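Local coordinates for protein CAS6A (Thermus thermophilus, PDB 4C97) that probably acts as a Cas6-family endoribonuclease that processes CRISPR RNA in antiviral defence, at residues 60-65 / 235-240; 122-127 / 145-150; 162-167 / 212-217; 168-173 / 202-207. The protein carries 1 engineered substitution. All blocks are in the same frame, centred on the assembly; numbering follows the deposited sequence. Where two conformers were deposited one is given.

Contact 1: residues 60-65 / 235-240; sequences WARVSL and YGRARA. With SO4 (sulfate ion), chain D.
R62 and R237 have the closest CA atoms across this contact, yet these lie 10.1 Å apart, so long side chains make the whole junction. Strand 60-65 belongs to the N-terminal ferredoxin-like domain, and 235-240 runs into the last strand of the C-terminal one. The contact thus spans the interface of the tandem ferredoxin-like domains found in Cas6 proteins. W60 brings CH2 over the centre of one face of the R237 guanidinium, with CH2 3.6 Å from R237 CZ. The two planes are turned 71° apart, so the indole stands steeply on the guanidinium. R62 crosses R237 obliquely, with R62 CD 4.0 Å from R237 CD. The R62 guanidinium is gripped by backbone carbonyls, NE by W104 O and NH2 by F223 O. Its NH1 makes a weak bond to a water that also accepts from A238 N.

R237 extends with CG anti to its own N (chi1 177°), then bends at chi3 and turns its edge to a sulfate, probably from the crystallisation liquor. W104 NE1 also binds this ion. R237 NH2 donates to sulfate O4 with an N-H...O angle of 155°. Equally straight, R237 NH1 donates to sulfate O1 at 3.2 Å.

Contact 2: residues 122-127 / 145-150; sequences LALRFA and RLVLES. With SO4 (sulfate ion), chain D.
Sulfate O1 is gripped by two arginines: R125 NH2 donates to it at 3.0 Å and shares it with R237. R125 belongs to a strand of the C-terminal ferredoxin-like domain, and the rest of the contact is the helix-on-sheet packing of that domain. The R125 guanidinium meets the sulfate edge-on, and NH1 and NH2 both make weak bonds to O2. R125 has two conformers, so these bonds are less certain.

Strand 122-127 and helix 145-150 run almost perpendicular, at 89°, with their axes 12.3 Å apart at closest approach. L122, L124 and F126 alternate with A123 and R125, and their CB atoms point to the helix. R125 leaves from the other face of the strand, toward the sulfate.

V147 carries most of the helix side and splits its two methyls between two strand residues. Its CG1 lies anti to the backbone N (chi1 169°) and meets L124 tip to tip, with L124 CD1 3.7 Å from V147 CG1. The other branch turns to the phenyl, with V147 CG2 4.0 Å from F126 CZ. Y202 of the neighbouring strand packs on V147 and F126. L148 sits nearer the start of the strand, and its end comes nearer the strand beside L215 of helix 209-225. There L148 CD2 faces L122 CD2 at 4.3 Å.

Contact 3: residues 162-167 / 212-217; sequences KAPEGV and ALWLSA
W214 lays one face of its indole against the chain at A163, and that CH-pi contact organises the junction. A163 CB is 3.7 Å from the centroid of the W214 six-membered ring and only 4° off the ring normal. The backbone follows the ring as well, with A163 N 3.5 Å from W214 CH2 and K162 C 3.7 Å from the same CH2.

V167 crosses W214 at about a right angle. Its CG1 approaches obliquely and lies 3.8 Å from W214 CG. This branch is anti to the backbone N of V167 (chi1 171°), which aims it at the indole. P164 touches more loosely, with P164 CD 4.3 Å from W214 NE1.

In the C-terminal ferredoxin-like domain, W214 projects from helix 209-225, and P164 is the N-cap of helix 165-174. The contact therefore ties the start of one helix to the flank of another. F114 meets the W214 ring edge-to-face, and L152, L155 and L171 pack around it. A163 N is hydrogen-bonded to E156 OE2 of helix 144-158.

Contact 4: residues 168-173 / 202-207; sequences REALLE and YHLPRA
L204 overlaps the turn of helix 168-173 at A170 and L171, and its two methyls do different work. CD1 lies against the backbone, with L204 CD1 3.5 Å from A170 O. CD2 turns to the side chains. L204 CD2 is 4.1 Å from L171 CD2, and more loosely 4.5 Å from A170 CB. With CG anti to the L204 backbone N (chi1 179°), the two methyls reach the helix.

L171 arrives differently. Its CB points away from 202-207, but the end of the chain comes back toward L204. Its CG lies anti to its own carbonyl carbon (chi1 -70°). The two leucines cross at about a right angle and meet CD2 to CD2. A170 has only its methyl to offer, and this points toward 202-207. All three residues are buried, and the contact between them is apolar apart from the A170 carbonyl.

Position 170 also begins a wider pi-type turn that runs to 173. Past L204 the other chain turns too, with a weak bond from A207 N to L204 O at 3.4 Å. P205 O accepts from R174 NE, which links the loop after the strand to the end of the helix.

The contact lies at the end of strand 199-203 in the C-terminal ferredoxin-like sheet, where the chain leaves for helix 209-225. Helix 165-174 packs on this exit. E211 of helix 209-225 touches A170 and L204, while L215 and L218 of that helix touch L171.

Contact 1 joins segments about 170 residues apart, and the other three all fall between them. Contact 2 comes first among these. Contact 3 then opens and closes around contact 4. Contacts 2, 3 and 4 pack the helices of the C-terminal ferredoxin-like domain on one another and on its sheet. Contacts 3 and 4 share helix 165-174, their centres 9 Å apart. Contact 2 lies about 13 Å from contact 4 and from contact 1, centre to centre. Strands 238-241, 121-127 and 199-203 are successive neighbours in one antiparallel sheet, linking contacts 1, 2 and 4. The sulfate is held jointly by contacts 1 and 2, beside the domain interface; contact 3 lies about 23 Å from contact 1, centre to centre.

Contact 1: residues 60-65 / 235-240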
# COMPACT_ATOMS: atom_id res chain seq x y z
N TRP A 60 7.82 -8.69 10.54
CA TRP A 60 8.45 -8.23 9.33
C TRP A 60 8.13 -6.77 9.07
O TRP A 60 7.17 -6.21 9.61
CB TRP A 60 8.01 -9.08 8.14
CG TRP A 60 6.51 -9.21 8.01
CD1 TRP A 60 5.73 -10.21 8.53
CD2 TRP A 60 5.62 -8.33 7.32
NE1 TRP A 60 4.41 -9.99 8.22
CE2 TRP A 60 4.31 -8.84 7.48
CE3 TRP A 60 5.79 -7.15 6.59
CZ2 TRP A 60 3.20 -8.21 6.93
CZ3 TRP A 60 4.68 -6.52 6.06
CH2 TRP A 60 3.40 -7.05 6.24
N ALA A 61 8.95 -6.17 8.22
CA ALA A 61 8.67 -4.83 7.73
C ALA A 61 8.67 -4.88 6.23
O ALA A 61 9.16 -5.83 5.64
CB ALA A 61 9.69 -3.86 8.22
N ARG A 62 8.11 -3.85 5.60
CA ARG A 62 8.08 -3.81 4.15
C ARG A 62 8.24 -2.40 3.61
O ARG A 62 7.75 -1.41 4.19
CB ARG A 62 6.83 -4.51 3.58
CG ARG A 62 5.72 -3.61 3.18
CD ARG A 62 4.43 -4.39 2.92
NE ARG A 62 4.23 -4.91 1.56
CZ ARG A 62 3.31 -4.45 0.70
NH1 ARG A 62 2.55 -3.40 1.00
NH2 ARG A 62 3.16 -5.05 -0.48
N VAL A 63 8.98 -2.32 2.50
CA VAL A 63 9.27 -1.07 1.84
C VAL A 63 8.76 -1.17 0.42
O VAL A 63 9.23 -2.02 -0.34
CB VAL A 63 10.77 -0.80 1.84
CG1 VAL A 63 11.10 0.50 1.10
CG2 VAL A 63 11.30 -0.75 3.25
N SER A 64 7.80 -0.30 0.07
CA SER A 64 7.30 -0.20 -1.29
C SER A 64 7.93 0.96 -1.98
O SER A 64 7.94 2.07 -1.45
CB SER A 64 5.79 0.07 -1.36
OG SER A 64 5.04 -0.95 -0.76
N LEU A 65 8.36 0.68 -3.20
CA LEU A 65 9.06 1.63 -4.05
C LEU A 65 8.29 1.72 -5.34
O LEU A 65 8.13 0.72 -6.06
CB LEU A 65 10.49 1.17 -4.29
CG LEU A 65 11.25 0.85 -3.00
CD1 LEU A 65 12.59 0.18 -3.28
CD2 LEU A 65 11.44 2.14 -2.17
N TYR A 235 0.08 2.66 7.76
CA TYR A 235 -1.38 2.67 7.68
C TYR A 235 -1.78 2.37 6.25
O TYR A 235 -0.99 2.57 5.29
CB TYR A 235 -1.95 4.02 8.13
CG TYR A 235 -1.62 4.31 9.58
CD1 TYR A 235 -2.18 3.55 10.60
CD2 TYR A 235 -0.73 5.32 9.93
CE1 TYR A 235 -1.88 3.80 11.91
CE2 TYR A 235 -0.44 5.59 11.24
CZ TYR A 235 -1.02 4.81 12.23
OH TYR A 235 -0.75 5.04 13.58
N GLY A 236 -2.99 1.89 6.07
CA GLY A 236 -3.51 1.71 4.73
C GLY A 236 -2.92 0.56 3.93
O GLY A 236 -3.05 0.54 2.70
N ARG A 237 -2.32 -0.42 4.60
CA ARG A 237 -1.76 -1.56 3.92
C ARG A 237 -2.94 -2.39 3.43
O ARG A 237 -3.86 -2.69 4.19
CB ARG A 237 -0.82 -2.34 4.83
CG ARG A 237 -0.26 -3.59 4.17
CD ARG A 237 0.96 -4.12 4.91
NE ARG A 237 0.78 -4.37 6.34
CZ ARG A 237 0.26 -5.48 6.85
NH1 ARG A 237 -0.19 -6.44 6.06
NH2 ARG A 237 0.20 -5.64 8.16
N ALA A 238 -2.95 -2.70 2.15
CA ALA A 238 -4.12 -3.30 1.54
C ALA A 238 -3.73 -4.17 0.38
O ALA A 238 -2.67 -3.99 -0.19
CB ALA A 238 -5.08 -2.23 1.07
N ARG A 239 -4.61 -5.10 0.06
CA ARG A 239 -4.44 -5.89 -1.16
C ARG A 239 -5.77 -6.34 -1.74
O ARG A 239 -6.76 -6.48 -1.03
CB ARG A 239 -3.57 -7.11 -0.89
CG ARG A 239 -4.21 -8.18 -0.04
CD ARG A 239 -3.23 -9.32 0.28
NE ARG A 239 -2.61 -9.84 -0.93
CZ ARG A 239 -1.45 -10.49 -0.97
NH1 ARG A 239 -0.76 -10.71 0.14
NH2 ARG A 239 -0.99 -10.92 -2.13
N ALA A 240 -5.77 -6.60 -3.04
CA ALA A 240 -6.95 -7.16 -3.68
C ALA A 240 -7.04 -8.66 -3.43
O ALA A 240 -6.03 -9.35 -3.38
CB ALA A 240 -6.95 -6.87 -5.18
S SO4 D . -1.39 -9.60 7.85
O1 SO4 D . -1.25 -9.40 6.42
O2 SO4 D . -2.79 -9.35 8.20
O3 SO4 D . -1.05 -10.98 8.19
O4 SO4 D . -0.56 -8.71 8.66
O HOH W 1 -0.44 -2.01 0.68

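Contact 2: residues 122-127 / 145-150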
# COMPACT_ATOMS: atom_id res chain seq x y z
N LEU A 122 -14.32 -5.37 -7.18
CA LEU A 122 -12.99 -5.31 -6.59
C LEU A 122 -13.10 -5.55 -5.09
O LEU A 122 -13.71 -4.76 -4.36
CB LEU A 122 -12.30 -3.98 -6.88
CG LEU A 122 -10.94 -3.78 -6.18
CD1 LEU A 122 -9.92 -4.80 -6.67
CD2 LEU A 122 -10.45 -2.38 -6.35
N ALA A 123 -12.54 -6.67 -4.65
CA ALA A 123 -12.52 -6.99 -3.22
C ALA A 123 -11.18 -6.57 -2.67
O ALA A 123 -10.15 -7.05 -3.11
CB ALA A 123 -12.71 -8.48 -3.01
N LEU A 124 -11.21 -5.65 -1.71
CA LEU A 124 -10.00 -5.22 -1.04
C LEU A 124 -10.00 -5.65 0.40
O LEU A 124 -11.03 -5.58 1.09
CB LEU A 124 -9.84 -3.70 -1.09
CG LEU A 124 -9.54 -3.08 -2.44
CD1 LEU A 124 -9.47 -1.58 -2.30
CD2 LEU A 124 -8.22 -3.64 -2.99
N ARG A 125 -8.84 -6.10 0.83
CA ARG A 125 -8.60 -6.35 2.24
C ARG A 125 -7.71 -5.25 2.78
O ARG A 125 -6.61 -4.98 2.26
CB ARG A 125 -7.97 -7.71 2.52
CG ARG A 125 -7.83 -7.96 4.03
CD ARG A 125 -7.53 -9.40 4.40
NE ARG A 125 -6.11 -9.70 4.32
CZ ARG A 125 -5.22 -9.43 5.28
NH1 ARG A 125 -5.60 -8.85 6.41
NH2 ARG A 125 -3.95 -9.75 5.10
N PHE A 126 -8.20 -4.61 3.82
CA PHE A 126 -7.49 -3.56 4.53
C PHE A 126 -6.85 -4.22 5.72
O PHE A 126 -7.53 -4.63 6.68
CB PHE A 126 -8.47 -2.45 4.93
CG PHE A 126 -9.14 -1.79 3.75
CD1 PHE A 126 -8.54 -0.72 3.11
CD2 PHE A 126 -10.35 -2.27 3.24
CE1 PHE A 126 -9.14 -0.12 2.03
CE2 PHE A 126 -10.93 -1.68 2.17
CZ PHE A 126 -10.33 -0.62 1.54
N ALA A 127 -5.53 -4.33 5.64
CA ALA A 127 -4.74 -5.16 6.54
C ALA A 127 -4.10 -4.36 7.68
O ALA A 127 -3.58 -4.95 8.63
CB ALA A 127 -3.65 -5.92 5.77
N ARG A 145 -15.35 6.45 -3.19
CA ARG A 145 -14.70 7.62 -3.78
C ARG A 145 -13.35 7.92 -3.10
O ARG A 145 -12.37 8.33 -3.75
CB ARG A 145 -15.62 8.83 -3.74
CG ARG A 145 -15.95 9.24 -2.35
CD ARG A 145 -17.00 10.33 -2.32
NE ARG A 145 -17.15 10.77 -0.93
CZ ARG A 145 -16.41 11.72 -0.35
NH1 ARG A 145 -15.47 12.39 -1.02
NH2 ARG A 145 -16.63 12.01 0.92
N LEU A 146 -13.28 7.67 -1.80
CA LEU A 146 -12.06 7.93 -1.04
C LEU A 146 -10.94 6.93 -1.38
O LEU A 146 -9.79 7.33 -1.65
CB LEU A 146 -12.34 7.92 0.46
CG LEU A 146 -13.24 9.06 0.95
CD1 LEU A 146 -13.52 8.94 2.42
CD2 LEU A 146 -12.62 10.43 0.66
N VAL A 147 -11.29 5.65 -1.31
CA VAL A 147 -10.37 4.56 -1.59
C VAL A 147 -9.84 4.67 -3.02
O VAL A 147 -8.58 4.68 -3.28
CB VAL A 147 -11.08 3.18 -1.37
CG1 VAL A 147 -10.24 2.01 -1.90
CG2 VAL A 147 -11.39 3.00 0.08
N LEU A 148 -10.78 4.77 -3.96
CA LEU A 148 -10.41 4.76 -5.37
C LEU A 148 -9.71 6.04 -5.78
O LEU A 148 -8.78 5.96 -6.60
CB LEU A 148 -11.61 4.43 -6.25
CG LEU A 148 -12.20 3.05 -5.96
CD1 LEU A 148 -13.36 2.85 -6.91
CD2 LEU A 148 -11.22 1.88 -6.11
N GLU A 149 -10.10 7.20 -5.23
CA GLU A 149 -9.36 8.42 -5.56
C GLU A 149 -7.94 8.33 -5.01
O GLU A 149 -6.99 8.77 -5.69
CB GLU A 149 -10.05 9.65 -5.00
CG GLU A 149 -9.45 10.96 -5.48
CD GLU A 149 -8.28 11.46 -4.65
OE1 GLU A 149 -8.07 10.98 -3.51
OE2 GLU A 149 -7.55 12.35 -5.14
N SER A 150 -7.78 7.77 -3.81
CA SER A 150 -6.43 7.62 -3.27
C SER A 150 -5.55 6.80 -4.18
O SER A 150 -4.42 7.21 -4.51
CB SER A 150 -6.49 6.95 -1.90
OG SER A 150 -5.20 6.83 -1.36
S SO4 D . -1.39 -9.60 7.85
O1 SO4 D . -1.25 -9.40 6.42
O2 SO4 D . -2.79 -9.35 8.20
O3 SO4 D . -1.05 -10.98 8.19
O4 SO4 D . -0.56 -8.71 8.66

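Contact 3: residues 162-167 / 212-217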
# COMPACT_ATOMS: atom_id res chain seq x y z
N LYS A 162 -2.70 8.20 -17.45
CA LYS A 162 -3.77 8.82 -16.70
C LYS A 162 -5.10 8.34 -17.21
O LYS A 162 -5.25 8.04 -18.40
CB LYS A 162 -3.67 10.34 -16.82
CG LYS A 162 -2.46 10.84 -16.11
CD LYS A 162 -2.35 12.31 -16.09
CE LYS A 162 -1.10 12.71 -15.36
NZ LYS A 162 -1.12 14.14 -15.01
N ALA A 163 -6.09 8.29 -16.33
CA ALA A 163 -7.41 7.83 -16.73
C ALA A 163 -8.16 8.93 -17.46
O ALA A 163 -8.13 10.09 -17.05
CB ALA A 163 -8.20 7.37 -15.53
N PRO A 164 -8.87 8.56 -18.52
CA PRO A 164 -9.78 9.54 -19.13
C PRO A 164 -10.75 10.07 -18.07
O PRO A 164 -11.12 9.34 -17.15
CB PRO A 164 -10.52 8.73 -20.19
CG PRO A 164 -9.54 7.66 -20.56
CD PRO A 164 -8.85 7.30 -19.27
N GLU A 165 -11.14 11.32 -18.19
CA GLU A 165 -11.95 11.96 -17.16
C GLU A 165 -13.26 11.21 -16.89
O GLU A 165 -13.68 11.06 -15.75
CB GLU A 165 -12.21 13.43 -17.53
CG GLU A 165 -12.74 14.27 -16.37
CD GLU A 165 -11.73 14.48 -15.27
OE1 GLU A 165 -10.53 14.34 -15.53
OE2 GLU A 165 -12.13 14.80 -14.12
N GLY A 166 -13.90 10.71 -17.95
CA GLY A 166 -15.11 9.92 -17.80
C GLY A 166 -14.91 8.61 -17.03
O GLY A 166 -15.83 8.15 -16.34
N VAL A 167 -13.72 8.00 -17.19
CA VAL A 167 -13.37 6.78 -16.44
C VAL A 167 -13.21 7.12 -14.96
O VAL A 167 -13.75 6.43 -14.09
CB VAL A 167 -12.06 6.12 -16.98
CG1 VAL A 167 -11.58 5.00 -16.05
CG2 VAL A 167 -12.30 5.60 -18.37
N ALA A 212 -13.65 -1.18 -16.17
CA ALA A 212 -13.43 -2.39 -15.38
C ALA A 212 -11.93 -2.75 -15.34
O ALA A 212 -11.41 -3.23 -14.32
CB ALA A 212 -14.27 -3.55 -15.97
N LEU A 213 -11.24 -2.49 -16.45
CA LEU A 213 -9.79 -2.67 -16.44
C LEU A 213 -9.08 -1.72 -15.45
O LEU A 213 -8.21 -2.14 -14.66
CB LEU A 213 -9.20 -2.50 -17.83
CG LEU A 213 -7.77 -2.99 -17.90
CD1 LEU A 213 -7.71 -4.50 -17.73
CD2 LEU A 213 -7.13 -2.55 -19.22
N TRP A 214 -9.43 -0.43 -15.51
CA TRP A 214 -8.89 0.52 -14.56
C TRP A 214 -9.21 0.11 -13.11
O TRP A 214 -8.35 0.19 -12.24
CB TRP A 214 -9.41 1.93 -14.86
CG TRP A 214 -8.55 2.65 -15.86
CD1 TRP A 214 -8.69 2.67 -17.22
CD2 TRP A 214 -7.37 3.42 -15.57
NE1 TRP A 214 -7.69 3.42 -17.79
CE2 TRP A 214 -6.86 3.89 -16.80
CE3 TRP A 214 -6.71 3.76 -14.38
CZ2 TRP A 214 -5.73 4.68 -16.88
CZ3 TRP A 214 -5.59 4.56 -14.47
CH2 TRP A 214 -5.11 5.01 -15.71
N LEU A 215 -10.45 -0.32 -12.85
CA LEU A 215 -10.77 -0.78 -11.50
C LEU A 215 -9.82 -1.91 -11.06
O LEU A 215 -9.23 -1.88 -9.95
CB LEU A 215 -12.24 -1.22 -11.40
CG LEU A 215 -12.70 -1.67 -10.02
CD1 LEU A 215 -12.64 -0.55 -8.97
CD2 LEU A 215 -14.10 -2.24 -10.11
N SER A 216 -9.61 -2.86 -11.96
CA SER A 216 -8.70 -3.97 -11.64
C SER A 216 -7.27 -3.49 -11.39
O SER A 216 -6.56 -4.01 -10.51
CB SER A 216 -8.75 -5.07 -12.70
OG SER A 216 -8.13 -4.68 -13.92
N ALA A 217 -6.86 -2.50 -12.15
CA ALA A 217 -5.51 -1.93 -12.01
C ALA A 217 -5.33 -1.20 -10.68
O ALA A 217 -4.27 -1.30 -10.04
CB ALA A 217 -5.20 -0.99 -13.18

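Contact 4: residues 168-173 / 202-207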
# COMPACT_ATOMS: atom_id res chain seq x y z
N ARG A 168 -12.48 8.19 -14.69
CA ARG A 168 -12.38 8.71 -13.32
C ARG A 168 -13.76 8.96 -12.74
O ARG A 168 -14.05 8.54 -11.61
CB ARG A 168 -11.55 10.01 -13.32
CG ARG A 168 -11.60 10.78 -12.01
CD ARG A 168 -10.72 12.04 -12.05
NE ARG A 168 -9.30 11.74 -11.88
CZ ARG A 168 -8.63 11.85 -10.73
NH1 ARG A 168 -9.22 12.30 -9.62
NH2 ARG A 168 -7.35 11.54 -10.69
N GLU A 169 -14.62 9.61 -13.50
CA GLU A 169 -15.95 9.96 -13.01
C GLU A 169 -16.73 8.69 -12.65
O GLU A 169 -17.37 8.61 -11.59
CB GLU A 169 -16.71 10.80 -14.05
CG GLU A 169 -17.93 11.52 -13.50
CD GLU A 169 -19.16 10.64 -13.42
OE1 GLU A 169 -19.23 9.59 -14.09
OE2 GLU A 169 -20.09 11.01 -12.67
N ALA A 170 -16.68 7.70 -13.54
CA ALA A 170 -17.32 6.42 -13.24
C ALA A 170 -16.75 5.78 -11.98
O ALA A 170 -17.50 5.33 -11.10
CB ALA A 170 -17.18 5.49 -14.40
N LEU A 171 -15.43 5.71 -11.89
CA LEU A 171 -14.81 5.03 -10.76
C LEU A 171 -15.19 5.71 -9.45
O LEU A 171 -15.56 5.04 -8.48
CB LEU A 171 -13.29 5.02 -10.90
CG LEU A 171 -12.75 4.12 -12.00
CD1 LEU A 171 -11.32 4.48 -12.29
CD2 LEU A 171 -12.89 2.63 -11.62
N LEU A 172 -15.11 7.04 -9.41
CA LEU A 172 -15.30 7.75 -8.15
C LEU A 172 -16.76 7.95 -7.79
O LEU A 172 -17.11 7.86 -6.62
CB LEU A 172 -14.59 9.10 -8.19
CG LEU A 172 -13.09 9.04 -8.39
CD1 LEU A 172 -12.48 10.41 -8.08
CD2 LEU A 172 -12.43 7.96 -7.58
N GLU A 173 -17.60 8.20 -8.79
CA GLU A 173 -18.99 8.57 -8.52
C GLU A 173 -19.97 7.40 -8.59
O GLU A 173 -20.97 7.41 -7.89
CB GLU A 173 -19.46 9.66 -9.50
CG GLU A 173 -18.66 10.94 -9.40
CD GLU A 173 -18.72 11.56 -8.00
OE1 GLU A 173 -19.82 11.59 -7.41
OE2 GLU A 173 -17.66 11.98 -7.49
N TYR A 202 -16.19 -3.70 -3.63
CA TYR A 202 -16.65 -2.60 -4.47
C TYR A 202 -17.19 -3.14 -5.77
O TYR A 202 -16.73 -4.17 -6.27
CB TYR A 202 -15.50 -1.61 -4.75
CG TYR A 202 -14.96 -1.06 -3.46
CD1 TYR A 202 -15.57 0.02 -2.84
CD2 TYR A 202 -13.87 -1.65 -2.84
CE1 TYR A 202 -15.10 0.51 -1.64
CE2 TYR A 202 -13.38 -1.17 -1.63
CZ TYR A 202 -14.01 -0.09 -1.04
OH TYR A 202 -13.59 0.39 0.16
N HIS A 203 -18.18 -2.45 -6.31
CA HIS A 203 -18.81 -2.89 -7.54
C HIS A 203 -19.16 -1.68 -8.36
O HIS A 203 -19.78 -0.73 -7.85
CB HIS A 203 -20.06 -3.68 -7.22
CG HIS A 203 -20.87 -3.99 -8.42
ND1 HIS A 203 -20.47 -4.91 -9.36
CD2 HIS A 203 -22.06 -3.50 -8.86
CE1 HIS A 203 -21.37 -4.99 -10.32
NE2 HIS A 203 -22.35 -4.13 -10.04
N LEU A 204 -18.78 -1.70 -9.64
CA LEU A 204 -19.07 -0.62 -10.57
C LEU A 204 -20.15 -1.05 -11.56
O LEU A 204 -19.87 -1.80 -12.51
CB LEU A 204 -17.80 -0.21 -11.32
CG LEU A 204 -17.96 0.90 -12.35
CD1 LEU A 204 -18.70 2.10 -11.80
CD2 LEU A 204 -16.61 1.33 -12.91
N PRO A 205 -21.39 -0.58 -11.35
CA PRO A 205 -22.47 -0.95 -12.26
C PRO A 205 -22.19 -0.48 -13.67
O PRO A 205 -21.70 0.64 -13.87
CB PRO A 205 -23.68 -0.19 -11.69
CG PRO A 205 -23.33 0.09 -10.28
CD PRO A 205 -21.85 0.29 -10.26
N ARG A 206 -22.55 -1.34 -14.61
CA ARG A 206 -22.44 -1.08 -16.05
C ARG A 206 -21.08 -0.57 -16.46
O ARG A 206 -20.97 0.26 -17.37
CB ARG A 206 -23.52 -0.10 -16.51
CG ARG A 206 -24.94 -0.51 -16.15
CD ARG A 206 -25.51 -1.62 -17.08
NE ARG A 206 -25.75 -1.22 -18.47
CZ ARG A 206 -25.02 -1.60 -19.52
NH1 ARG A 206 -23.96 -2.39 -19.38
NH2 ARG A 206 -25.35 -1.18 -20.74
N ALA A 207 -20.02 -1.05 -15.81
CA ALA A 207 -18.68 -0.66 -16.22
C ALA A 207 -18.43 -0.98 -17.68
O ALA A 207 -18.72 -2.09 -18.14
CB ALA A 207 -17.62 -1.37 -15.36